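Local atomic coordinates of CheC, inhibitor of MCP methylation / FliN fusion protein (Thermotoga maritima, PDB entry 4HYN), a protein that serves in the flagellar rotor as a member of the CheC phosphatase family and probably removes phosphate from the chemotaxis response regulator CheY. Residues Ile35-Thr41 with Val165-Ile171; Phe54-Val60 with Val139-Asp145; Thr66-Glu70 with Lys190-Tyr194; Ile85-Met90 with Ile104-Val109. One frame throughout, in Å; residues are numbered along the deposited sequence.

Contact 1: residues Ile35-Thr41 with Val165-Ile171; sequences IHITVPT and VEFEMEI
V39 meets two residues of the partner strand with two different methyls. V39 CG1, anti to its own backbone N (chi1 -169°), sits 3.4 Å from V165 CG1; V39 CG2, on the other branch, runs alongside the phenyl ring of F167, 3.4 Å from its CE1. I37 divides its contacts in the same way: I37 CG2 is 3.7 Å from F167 CD1, and I37 CG1 lies against CG of selenomethionine M169. I35 CG2 reaches that same M169 CG from the neighbouring position, at 3.9 Å. Beyond the selenium M169 bends (chi3 71°), turning the CE methyl toward helix 79-89, where the side chain meets L81 and I85. Helix 6-30 covers this apolar side, with L27 on I35 and M20 on F167.

The pairing joins the outermost strand 35-46 to strand 161-171 in the antiparallel six-stranded sheet of this CheC-like domain. H36 and E170 exchange two backbone hydrogen bonds, as do T38 and E168, with E168 N to T38 O at 2.7 Å.

H36, T38, E166, E168 and E170 project from the other face. There the P40 ring lies crosswise to E168, CG to CB 4.0 Å. E166, its chain extended, receives a weak hydrogen bond from T41 OG1 at OE2, 3.4 Å. Two acceptors, E168 OE2 and E170 OE2, approach to 3.1 Å, which would probably raise the proton affinity of one carboxylate; K176 packs on both side chains.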
# COMPACT_ATOMS: atom_id res chain seq x y z
N ILE A 35 -12.52 -4.25 10.70
CA ILE A 35 -11.54 -4.54 9.68
C ILE A 35 -10.17 -4.74 10.29
O ILE A 35 -9.68 -3.91 11.05
CB ILE A 35 -11.49 -3.42 8.62
CG1 ILE A 35 -12.87 -3.27 7.98
CG2 ILE A 35 -10.44 -3.75 7.55
CD1 ILE A 35 -13.05 -2.02 7.18
N HIS A 36 -9.56 -5.88 9.98
CA HIS A 36 -8.25 -6.20 10.49
C HIS A 36 -7.25 -6.39 9.36
O HIS A 36 -7.60 -6.89 8.29
CB HIS A 36 -8.30 -7.46 11.36
CG HIS A 36 -7.03 -7.72 12.12
ND1 HIS A 36 -6.25 -6.71 12.63
CD2 HIS A 36 -6.41 -8.88 12.44
CE1 HIS A 36 -5.20 -7.23 13.23
NE2 HIS A 36 -5.27 -8.55 13.13
N ILE A 37 -6.01 -6.01 9.61
CA ILE A 37 -4.96 -6.15 8.62
C ILE A 37 -3.70 -6.80 9.18
O ILE A 37 -3.33 -6.58 10.33
CB ILE A 37 -4.67 -4.80 7.92
CG1 ILE A 37 -5.79 -4.51 6.91
CG2 ILE A 37 -3.33 -4.82 7.21
CD1 ILE A 37 -5.63 -3.21 6.14
N THR A 38 -3.09 -7.66 8.37
CA THR A 38 -1.88 -8.38 8.73
C THR A 38 -0.88 -8.27 7.58
O THR A 38 -1.26 -7.96 6.46
CB THR A 38 -2.25 -9.87 9.05
OG1 THR A 38 -2.64 -9.98 10.42
CG2 THR A 38 -1.10 -10.83 8.76
N VAL A 39 0.40 -8.47 7.88
CA VAL A 39 1.46 -8.41 6.87
C VAL A 39 2.23 -9.73 6.82
O VAL A 39 3.31 -9.84 7.40
CB VAL A 39 2.46 -7.27 7.17
CG1 VAL A 39 3.35 -7.06 5.98
CG2 VAL A 39 1.74 -6.00 7.55
N PRO A 40 1.70 -10.72 6.09
CA PRO A 40 2.35 -12.04 5.98
C PRO A 40 3.68 -12.06 5.23
O PRO A 40 4.57 -12.84 5.56
CB PRO A 40 1.31 -12.88 5.24
CG PRO A 40 0.00 -12.13 5.45
CD PRO A 40 0.44 -10.70 5.33
N THR A 41 3.82 -11.19 4.25
CA THR A 41 5.02 -11.20 3.43
C THR A 41 5.72 -9.86 3.18
O THR A 41 5.08 -8.81 3.17
CB THR A 41 4.68 -11.88 2.07
OG1 THR A 41 4.50 -13.29 2.28
CG2 THR A 41 5.75 -11.66 1.04
N VAL A 165 5.50 -5.47 -0.25
CA VAL A 165 4.83 -5.85 0.99
C VAL A 165 3.41 -6.36 0.77
O VAL A 165 2.60 -5.72 0.10
CB VAL A 165 4.78 -4.65 1.96
CG1 VAL A 165 4.34 -5.11 3.33
CG2 VAL A 165 6.15 -3.94 2.01
N GLU A 166 3.12 -7.53 1.35
CA GLU A 166 1.79 -8.12 1.23
C GLU A 166 0.93 -7.84 2.46
O GLU A 166 1.36 -8.05 3.60
CB GLU A 166 1.90 -9.63 1.04
CG GLU A 166 0.54 -10.32 0.91
CD GLU A 166 0.62 -11.84 0.94
OE1 GLU A 166 -0.40 -12.47 1.31
OE2 GLU A 166 1.67 -12.42 0.58
N PHE A 167 -0.29 -7.36 2.23
CA PHE A 167 -1.22 -7.08 3.30
C PHE A 167 -2.44 -7.99 3.19
O PHE A 167 -3.01 -8.13 2.12
CB PHE A 167 -1.69 -5.63 3.26
CG PHE A 167 -0.66 -4.65 3.70
CD1 PHE A 167 -0.34 -4.52 5.04
CD2 PHE A 167 -0.00 -3.84 2.77
CE1 PHE A 167 0.63 -3.61 5.46
CE2 PHE A 167 0.96 -2.93 3.17
CZ PHE A 167 1.28 -2.81 4.51
N GLU A 168 -2.80 -8.63 4.29
CA GLU A 168 -3.99 -9.48 4.28
C GLU A 168 -5.10 -8.69 4.99
O GLU A 168 -4.91 -8.21 6.11
CB GLU A 168 -3.75 -10.81 4.99
CG GLU A 168 -4.87 -11.80 4.71
CD GLU A 168 -4.85 -13.00 5.62
OE1 GLU A 168 -4.18 -14.00 5.27
OE2 GLU A 168 -5.52 -12.96 6.68
N MSE A 169 -6.23 -8.52 4.31
CA MSE A 169 -7.34 -7.77 4.89
C MSE A 169 -8.59 -8.62 5.14
O MSE A 169 -9.05 -9.37 4.27
CB MSE A 169 -7.66 -6.54 4.03
CG MSE A 169 -8.72 -5.62 4.60
SE MSE A 169 -8.83 -3.89 3.70
CE MSE A 169 -9.58 -4.47 2.03
N GLU A 170 -9.11 -8.51 6.36
CA GLU A 170 -10.30 -9.24 6.77
C GLU A 170 -11.39 -8.24 7.11
O GLU A 170 -11.24 -7.44 8.03
CB GLU A 170 -10.01 -10.12 7.99
CG GLU A 170 -9.08 -11.30 7.70
CD GLU A 170 -8.68 -12.10 8.96
OE1 GLU A 170 -9.28 -11.88 10.04
OE2 GLU A 170 -7.77 -12.95 8.85
N ILE A 171 -12.45 -8.23 6.32
CA ILE A 171 -13.58 -7.34 6.55
C ILE A 171 -14.71 -8.23 7.05
O ILE A 171 -14.97 -9.30 6.48
CB ILE A 171 -14.01 -6.61 5.26
CG1 ILE A 171 -12.87 -5.72 4.77
CG2 ILE A 171 -15.25 -5.78 5.52
CD1 ILE A 171 -13.18 -4.97 3.49

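Contact 2: residues Phe54-Val60 with Val139-Asp145; sequences FSGEQVV and VEILNFD
F144 and F54 make the central apolar contact, although the two rings are not stacked. F54 CB stands over the face of the F144 ring as a CH-pi contact, 3.8 Å from the centroid and 12° off the ring normal. L142 CG approaches the opposite face, displaced toward the rim. V60 CG1 comes in near the ring plane, 4.1 Å from F144 CZ, and also touches L142 CD2. F144 CG takes the position anti to the carbonyl carbon (chi1 -70°), which lays the ring back over the 54-60 segment; K51 and F151 add outside contacts. Cutting F144 back to an alanine is likely to leave F54 CB and V60 CG1 without the ring they share and to open a gap between the loop and the strand ends.

Across the sheet from these rings, E57 passes obliquely over I141, with OE1 3.2 Å from I141 CD1. Its charge is met elsewhere, since E57 OE1 forms a salt bridge with K79 NZ.

The hydrogen bonds are mostly between backbones. Q58 and L142 form one doubly bonded pair, V60 and E140 the next, with L142 N to Q58 O at 2.7 Å. Past the regular pairing, F144 N still reaches G56 O at 3.0 Å, from well above the carbonyl plane. D145 OD1 accepts from G56 N at 3.2 Å, a straight bond (172°) that also comes from above the carboxylate plane. N143 OD1 in turn accepts from D145 N, 3.1 Å away.

That last bond defines an Asx turn, which ends strand 133-143, an outermost strand of the sheet, beside the antiparallel strand 57-66.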
# COMPACT_ATOMS: atom_id res chain seq x y z
N PHE A 54 2.77 -9.24 -10.95
CA PHE A 54 1.33 -9.05 -11.06
C PHE A 54 0.84 -9.39 -12.46
O PHE A 54 1.58 -9.25 -13.42
CB PHE A 54 0.96 -7.61 -10.73
CG PHE A 54 1.54 -7.11 -9.43
CD1 PHE A 54 0.94 -7.42 -8.22
CD2 PHE A 54 2.69 -6.33 -9.43
CE1 PHE A 54 1.48 -6.97 -7.02
CE2 PHE A 54 3.24 -5.88 -8.23
CZ PHE A 54 2.63 -6.20 -7.02
N SER A 55 -0.42 -9.82 -12.56
CA SER A 55 -1.01 -10.16 -13.85
C SER A 55 -2.41 -9.56 -13.94
O SER A 55 -2.98 -9.14 -12.93
CB SER A 55 -1.08 -11.67 -14.03
OG SER A 55 -2.09 -12.24 -13.21
N GLY A 56 -2.96 -9.52 -15.14
CA GLY A 56 -4.29 -8.98 -15.33
C GLY A 56 -4.36 -7.47 -15.19
O GLY A 56 -3.35 -6.80 -14.94
N GLU A 57 -5.55 -6.92 -15.38
CA GLU A 57 -5.78 -5.49 -15.28
C GLU A 57 -6.05 -5.16 -13.81
O GLU A 57 -6.97 -5.70 -13.21
CB GLU A 57 -6.99 -5.11 -16.15
CG GLU A 57 -7.00 -3.69 -16.68
CD GLU A 57 -8.09 -3.47 -17.72
OE1 GLU A 57 -8.95 -2.58 -17.53
OE2 GLU A 57 -8.10 -4.21 -18.74
N GLN A 58 -5.21 -4.31 -13.22
CA GLN A 58 -5.35 -3.94 -11.82
C GLN A 58 -5.31 -2.44 -11.55
O GLN A 58 -5.03 -1.64 -12.45
CB GLN A 58 -4.27 -4.64 -10.98
CG GLN A 58 -4.37 -6.16 -11.06
CD GLN A 58 -3.62 -6.88 -9.97
OE1 GLN A 58 -3.10 -7.97 -10.19
NE2 GLN A 58 -3.57 -6.29 -8.79
N VAL A 59 -5.60 -2.06 -10.31
CA VAL A 59 -5.61 -0.66 -9.92
C VAL A 59 -4.40 -0.33 -9.07
O VAL A 59 -4.11 -1.03 -8.10
CB VAL A 59 -6.90 -0.32 -9.13
CG1 VAL A 59 -6.87 1.13 -8.62
CG2 VAL A 59 -8.12 -0.54 -10.02
N VAL A 60 -3.65 0.69 -9.48
CA VAL A 60 -2.48 1.10 -8.73
C VAL A 60 -2.73 2.49 -8.16
O VAL A 60 -3.13 3.41 -8.88
CB VAL A 60 -1.18 1.10 -9.58
CG1 VAL A 60 -0.94 -0.29 -10.15
CG2 VAL A 60 -1.26 2.12 -10.70
N VAL A 139 -5.19 7.51 -8.49
CA VAL A 139 -5.70 6.18 -8.81
C VAL A 139 -5.75 5.96 -10.32
O VAL A 139 -6.24 6.80 -11.07
CB VAL A 139 -7.09 5.91 -8.20
CG1 VAL A 139 -7.07 6.19 -6.70
CG2 VAL A 139 -8.16 6.75 -8.88
N GLU A 140 -5.19 4.85 -10.76
CA GLU A 140 -5.21 4.54 -12.17
C GLU A 140 -5.23 3.04 -12.39
O GLU A 140 -4.84 2.26 -11.52
CB GLU A 140 -4.04 5.21 -12.90
CG GLU A 140 -2.66 4.81 -12.43
CD GLU A 140 -1.56 5.74 -12.94
OE1 GLU A 140 -1.89 6.72 -13.65
OE2 GLU A 140 -0.37 5.50 -12.61
N ILE A 141 -5.78 2.65 -13.52
CA ILE A 141 -5.86 1.25 -13.88
C ILE A 141 -4.69 0.92 -14.81
O ILE A 141 -4.40 1.65 -15.76
CB ILE A 141 -7.24 0.95 -14.52
CG1 ILE A 141 -7.50 -0.54 -14.52
CG2 ILE A 141 -7.31 1.50 -15.94
CD1 ILE A 141 -8.94 -0.85 -14.82
N LEU A 142 -3.96 -0.13 -14.46
CA LEU A 142 -2.81 -0.56 -15.23
C LEU A 142 -3.00 -2.01 -15.68
O LEU A 142 -3.33 -2.88 -14.88
CB LEU A 142 -1.55 -0.39 -14.37
CG LEU A 142 -0.14 -0.59 -14.95
CD1 LEU A 142 0.09 0.32 -16.14
CD2 LEU A 142 0.88 -0.29 -13.86
N ASN A 143 -2.86 -2.25 -16.99
CA ASN A 143 -3.01 -3.59 -17.55
C ASN A 143 -1.66 -4.30 -17.57
O ASN A 143 -0.86 -4.12 -18.50
CB ASN A 143 -3.59 -3.53 -18.96
CG ASN A 143 -4.07 -4.89 -19.46
OD1 ASN A 143 -3.74 -5.94 -18.90
ND2 ASN A 143 -4.87 -4.87 -20.53
N PHE A 144 -1.41 -5.12 -16.55
CA PHE A 144 -0.15 -5.87 -16.44
C PHE A 144 0.05 -6.90 -17.56
O PHE A 144 1.16 -7.40 -17.76
CB PHE A 144 -0.03 -6.53 -15.06
CG PHE A 144 0.20 -5.54 -13.96
CD1 PHE A 144 -0.87 -4.92 -13.32
CD2 PHE A 144 1.50 -5.18 -13.59
CE1 PHE A 144 -0.65 -3.94 -12.35
CE2 PHE A 144 1.72 -4.21 -12.63
CZ PHE A 144 0.64 -3.59 -12.00
N ASP A 145 -1.03 -7.23 -18.28
CA ASP A 145 -0.94 -8.17 -19.39
C ASP A 145 -0.56 -7.48 -20.71
O ASP A 145 -0.33 -8.13 -21.72
CB ASP A 145 -2.23 -8.98 -19.53
CG ASP A 145 -2.38 -10.04 -18.44
OD1 ASP A 145 -1.38 -10.35 -17.75
OD2 ASP A 145 -3.49 -10.57 -18.28

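Contact 3: residues Thr66-Glu70 with Lys190-Tyr194; sequences TEGLE and KMYEY
The Y194 ring has K190 NZ above one face, 3.3 Å from the ring plane and offset toward the rim, while its edge is turned to the 66-70 loop. Near the ring plane lie G68 O, 3.4 Å from Y194 CE1, and L69 CD2, 4.3 Å from the same carbon. The phenol oxygen continues the edge contact: Y194 OH gives a weak hydrogen bond to G68 O over 3.3 Å, the one polar bond between the segments. With CG anti to the carbonyl carbon (chi1 -78°), the ring leaves the helix toward the loop. A valine in place of Y194 would probably leave G68 O without this weak donor and remove the edge against which L69 CD2 packs.

K190 owes its position over the ring to bends at chi2 and chi3, which fold the chain back so that K190 NZ also forms a salt bridge with E193 OE1, at 3.2 Å. In the fold, the contact brings the turn of the beta hairpin formed by strands 57-66 and 71-78 against the C-terminal helix 185-200. G68 carries a positive phi (115°), and a side chain at these backbone angles would be pressed against the carbonyl oxygen of E67.

L69 provides the apolar part. Its two methyls straddle CG of selenomethionine M191, with L69 CD1 at 3.9 Å and L69 CD2 at 4.1 Å, the two side chains crossing at about a right angle. L69 CD2 further touches K190 CD, 4.2 Å away. L124 of helix 103-128 packs on both L69 and M191, and M11 and I15 of helix 6-30 reach M191 as well.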
# COMPACT_ATOMS: atom_id res chain seq x y z
N THR A 66 6.91 13.55 0.84
CA THR A 66 7.65 14.80 0.89
C THR A 66 8.08 15.16 2.32
O THR A 66 7.38 14.83 3.28
CB THR A 66 6.85 15.97 0.22
OG1 THR A 66 7.33 17.23 0.69
CG2 THR A 66 5.36 15.84 0.48
N GLU A 67 9.24 15.81 2.43
CA GLU A 67 9.85 16.24 3.70
C GLU A 67 9.79 15.21 4.82
O GLU A 67 8.75 15.01 5.45
CB GLU A 67 9.28 17.59 4.17
CG GLU A 67 7.79 17.62 4.41
CD GLU A 67 7.18 18.95 4.00
OE1 GLU A 67 6.72 19.06 2.84
OE2 GLU A 67 7.17 19.88 4.84
N GLY A 68 10.93 14.59 5.11
CA GLY A 68 10.97 13.55 6.12
C GLY A 68 11.31 12.30 5.36
O GLY A 68 12.28 11.61 5.67
N LEU A 69 10.50 12.02 4.34
CA LEU A 69 10.71 10.89 3.44
C LEU A 69 10.45 11.40 2.04
O LEU A 69 9.62 12.29 1.83
CB LEU A 69 9.76 9.73 3.76
CG LEU A 69 10.02 8.93 5.03
CD1 LEU A 69 9.04 7.78 5.12
CD2 LEU A 69 11.46 8.41 5.04
N GLU A 70 11.19 10.87 1.07
CA GLU A 70 11.03 11.26 -0.32
C GLU A 70 10.99 10.02 -1.19
O GLU A 70 11.90 9.21 -1.17
CB GLU A 70 12.17 12.17 -0.78
CG GLU A 70 12.12 13.58 -0.20
CD GLU A 70 13.37 14.40 -0.49
OE1 GLU A 70 14.19 13.97 -1.34
OE2 GLU A 70 13.54 15.47 0.13
N LYS A 190 16.10 4.51 4.66
CA LYS A 190 15.88 5.83 5.25
C LYS A 190 14.98 5.70 6.48
O LYS A 190 15.24 6.31 7.51
CB LYS A 190 15.25 6.76 4.22
CG LYS A 190 15.79 8.18 4.23
CD LYS A 190 15.60 8.85 5.58
CE LYS A 190 16.93 9.01 6.30
NZ LYS A 190 16.77 9.29 7.76
N MSE A 191 13.92 4.90 6.37
CA MSE A 191 13.00 4.67 7.48
C MSE A 191 13.73 3.94 8.61
O MSE A 191 13.44 4.15 9.78
CB MSE A 191 11.81 3.83 7.04
CG MSE A 191 10.87 4.49 6.05
SE MSE A 191 9.51 3.23 5.47
CE MSE A 191 8.80 2.78 7.21
N TYR A 192 14.70 3.10 8.25
CA TYR A 192 15.46 2.35 9.24
C TYR A 192 16.38 3.26 10.05
O TYR A 192 16.62 2.99 11.23
CB TYR A 192 16.27 1.24 8.57
CG TYR A 192 16.78 0.21 9.55
CD1 TYR A 192 15.88 -0.56 10.31
CD2 TYR A 192 18.15 0.02 9.76
CE1 TYR A 192 16.34 -1.47 11.26
CE2 TYR A 192 18.61 -0.90 10.71
CZ TYR A 192 17.70 -1.64 11.46
OH TYR A 192 18.14 -2.52 12.43
N GLU A 193 16.89 4.32 9.44
CA GLU A 193 17.76 5.26 10.15
C GLU A 193 16.96 5.96 11.24
O GLU A 193 17.45 6.16 12.35
CB GLU A 193 18.36 6.30 9.20
CG GLU A 193 19.44 5.76 8.28
CD GLU A 193 19.77 6.70 7.12
OE1 GLU A 193 19.67 7.95 7.29
OE2 GLU A 193 20.12 6.19 6.04
N TYR A 194 15.73 6.34 10.92
CA TYR A 194 14.85 7.00 11.89
C TYR A 194 14.41 6.01 12.96
O TYR A 194 14.29 6.35 14.14
CB TYR A 194 13.60 7.53 11.20
CG TYR A 194 13.78 8.81 10.43
CD1 TYR A 194 13.47 8.88 9.07
CD2 TYR A 194 14.23 9.97 11.06
CE1 TYR A 194 13.60 10.06 8.35
CE2 TYR A 194 14.36 11.17 10.35
CZ TYR A 194 14.04 11.20 8.99
OH TYR A 194 14.18 12.36 8.27

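Contact 4: residues Ile85-Met90 with Ile104-Val109; sequences IADLMM and IKLSAV
V109 presents CG2 to A86 because its other methyl, CG1, is anti to the backbone N (chi1 178°), which sets CG2 on the side of the partner helix, 3.8 Å from A86 CB. Selenomethionine M89 also has CG anti to the carbonyl carbon (chi1 -72°): its CB rests 3.9 Å from A108 CB and its CG 3.5 Å from A108 O, but a bend at chi2 takes the selenium away from helix 103-128. The rest of M89 packs toward L27 and I30 of helix 6-30.

A86 points its methyl straight at the partner, 3.8 Å from K105 CB and equally close to K105 O. The small side chain lets the backbones come together, with A86 CA and K105 CA 5.2 Å apart, and the axes of the short helical segments 85-89 and 104-109 lie at 81°. I85 CG2 extends the contact to V109 CG2, at 4.2 Å. On the exposed flank selenomethionine M90 reaches across, its CE 4.2 Å from I104 CG2 and its CG against A108 CB. The K105 chain runs out extended, and its ammonium finds E100 O rather than a partner on helix 79-89; D102 OD1 accepts from K105 N.

No hydrogen bond links the two segments. The junction between helix 79-89 and the start of helix 103-128 therefore rests on shape, with alanine methyls, short aliphatic branches and selenomethionine chains in contact, while the K105 ammonium has its hydrogen bond from the connecting loop.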
# COMPACT_ATOMS: atom_id res chain seq x y z
N ILE A 85 -14.66 -2.83 -2.30
CA ILE A 85 -14.51 -1.60 -1.53
C ILE A 85 -15.42 -0.49 -2.05
O ILE A 85 -16.05 0.21 -1.25
CB ILE A 85 -13.03 -1.16 -1.49
CG1 ILE A 85 -12.25 -2.08 -0.55
CG2 ILE A 85 -12.90 0.30 -1.05
CD1 ILE A 85 -10.75 -1.91 -0.61
N ALA A 86 -15.54 -0.37 -3.37
CA ALA A 86 -16.39 0.64 -3.97
C ALA A 86 -17.83 0.43 -3.53
O ALA A 86 -18.49 1.36 -3.05
CB ALA A 86 -16.27 0.60 -5.49
N ASP A 87 -18.31 -0.81 -3.66
CA ASP A 87 -19.67 -1.17 -3.28
C ASP A 87 -19.92 -0.83 -1.81
O ASP A 87 -20.99 -0.34 -1.46
CB ASP A 87 -19.91 -2.67 -3.54
CG ASP A 87 -21.38 -3.06 -3.41
OD1 ASP A 87 -21.67 -4.00 -2.63
OD2 ASP A 87 -22.24 -2.45 -4.08
N LEU A 88 -18.92 -1.10 -0.97
CA LEU A 88 -19.00 -0.81 0.46
C LEU A 88 -19.14 0.70 0.70
O LEU A 88 -20.01 1.14 1.45
CB LEU A 88 -17.76 -1.34 1.18
CG LEU A 88 -17.87 -2.57 2.08
CD1 LEU A 88 -19.25 -3.15 2.03
CD2 LEU A 88 -16.83 -3.60 1.69
N MSE A 89 -18.28 1.49 0.05
CA MSE A 89 -18.31 2.94 0.17
C MSE A 89 -19.65 3.52 -0.31
O MSE A 89 -20.10 4.54 0.19
CB MSE A 89 -17.18 3.59 -0.64
CG MSE A 89 -15.76 3.42 -0.08
SE MSE A 89 -15.44 4.32 1.65
CE MSE A 89 -14.89 2.77 2.66
N MSE A 90 -20.26 2.86 -1.29
CA MSE A 90 -21.52 3.32 -1.84
C MSE A 90 -22.77 2.86 -1.09
O MSE A 90 -23.89 3.19 -1.48
CB MSE A 90 -21.61 2.96 -3.32
CG MSE A 90 -20.77 3.87 -4.20
SE MSE A 90 -20.15 3.04 -5.82
CE MSE A 90 -21.79 3.11 -6.85
N ILE A 104 -17.19 6.36 -11.33
CA ILE A 104 -17.91 6.54 -10.07
C ILE A 104 -17.38 5.61 -8.98
O ILE A 104 -17.20 6.02 -7.83
CB ILE A 104 -19.42 6.35 -10.27
CG1 ILE A 104 -19.94 7.44 -11.23
CG2 ILE A 104 -20.16 6.41 -8.92
CD1 ILE A 104 -21.31 7.16 -11.80
N LYS A 105 -17.12 4.36 -9.34
CA LYS A 105 -16.58 3.38 -8.40
C LYS A 105 -15.16 3.79 -8.06
O LYS A 105 -14.76 3.76 -6.90
CB LYS A 105 -16.57 1.98 -9.03
CG LYS A 105 -17.94 1.37 -9.28
CD LYS A 105 -17.78 -0.09 -9.67
CE LYS A 105 -19.12 -0.79 -9.81
NZ LYS A 105 -18.92 -2.26 -9.96
N LEU A 106 -14.40 4.15 -9.09
CA LEU A 106 -13.01 4.57 -8.92
C LEU A 106 -12.94 5.82 -8.06
O LEU A 106 -11.94 6.06 -7.37
CB LEU A 106 -12.37 4.83 -10.28
CG LEU A 106 -11.47 3.73 -10.85
CD1 LEU A 106 -12.11 2.37 -10.71
CD2 LEU A 106 -11.17 4.05 -12.31
N SER A 107 -14.00 6.62 -8.11
CA SER A 107 -14.07 7.84 -7.33
C SER A 107 -14.30 7.50 -5.85
O SER A 107 -13.78 8.18 -4.96
CB SER A 107 -15.19 8.74 -7.84
OG SER A 107 -15.22 9.97 -7.14
N ALA A 108 -15.05 6.43 -5.60
CA ALA A 108 -15.34 5.99 -4.24
C ALA A 108 -14.14 5.30 -3.59
O ALA A 108 -13.96 5.38 -2.38
CB ALA A 108 -16.55 5.07 -4.22
N VAL A 109 -13.35 4.58 -4.39
CA VAL A 109 -12.18 3.91 -3.86
C VAL A 109 -11.09 4.95 -3.60
O VAL A 109 -10.29 4.81 -2.68
CB VAL A 109 -11.66 2.81 -4.80
CG1 VAL A 109 -10.41 2.15 -4.23
CG2 VAL A 109 -12.73 1.76 -4.99

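From the N terminus, contact 1 closes the widest chain loop, just ahead of contact 3, pairing strand 35-46 with strand 161-171. Contact 2 lies wholly within that loop, joining strands 57-66 and 133-143 at the far edge of the same sheet. Contact 4 sits deeper still, enclosed by contacts 1, 2 and 3, and packs helix 79-89 on helix 103-128. Contact 3 starts inside contacts 1 and 2 but ends on the C-terminal helix 185-200, so it crosses both. Contact 4 touches contacts 1 and 2: I85 CD1 meets M169 CE of contact 1, and L106 O lies near V139 CG2 of contact 2. Contacts 3 and 4 stand about 32 Å apart between centres.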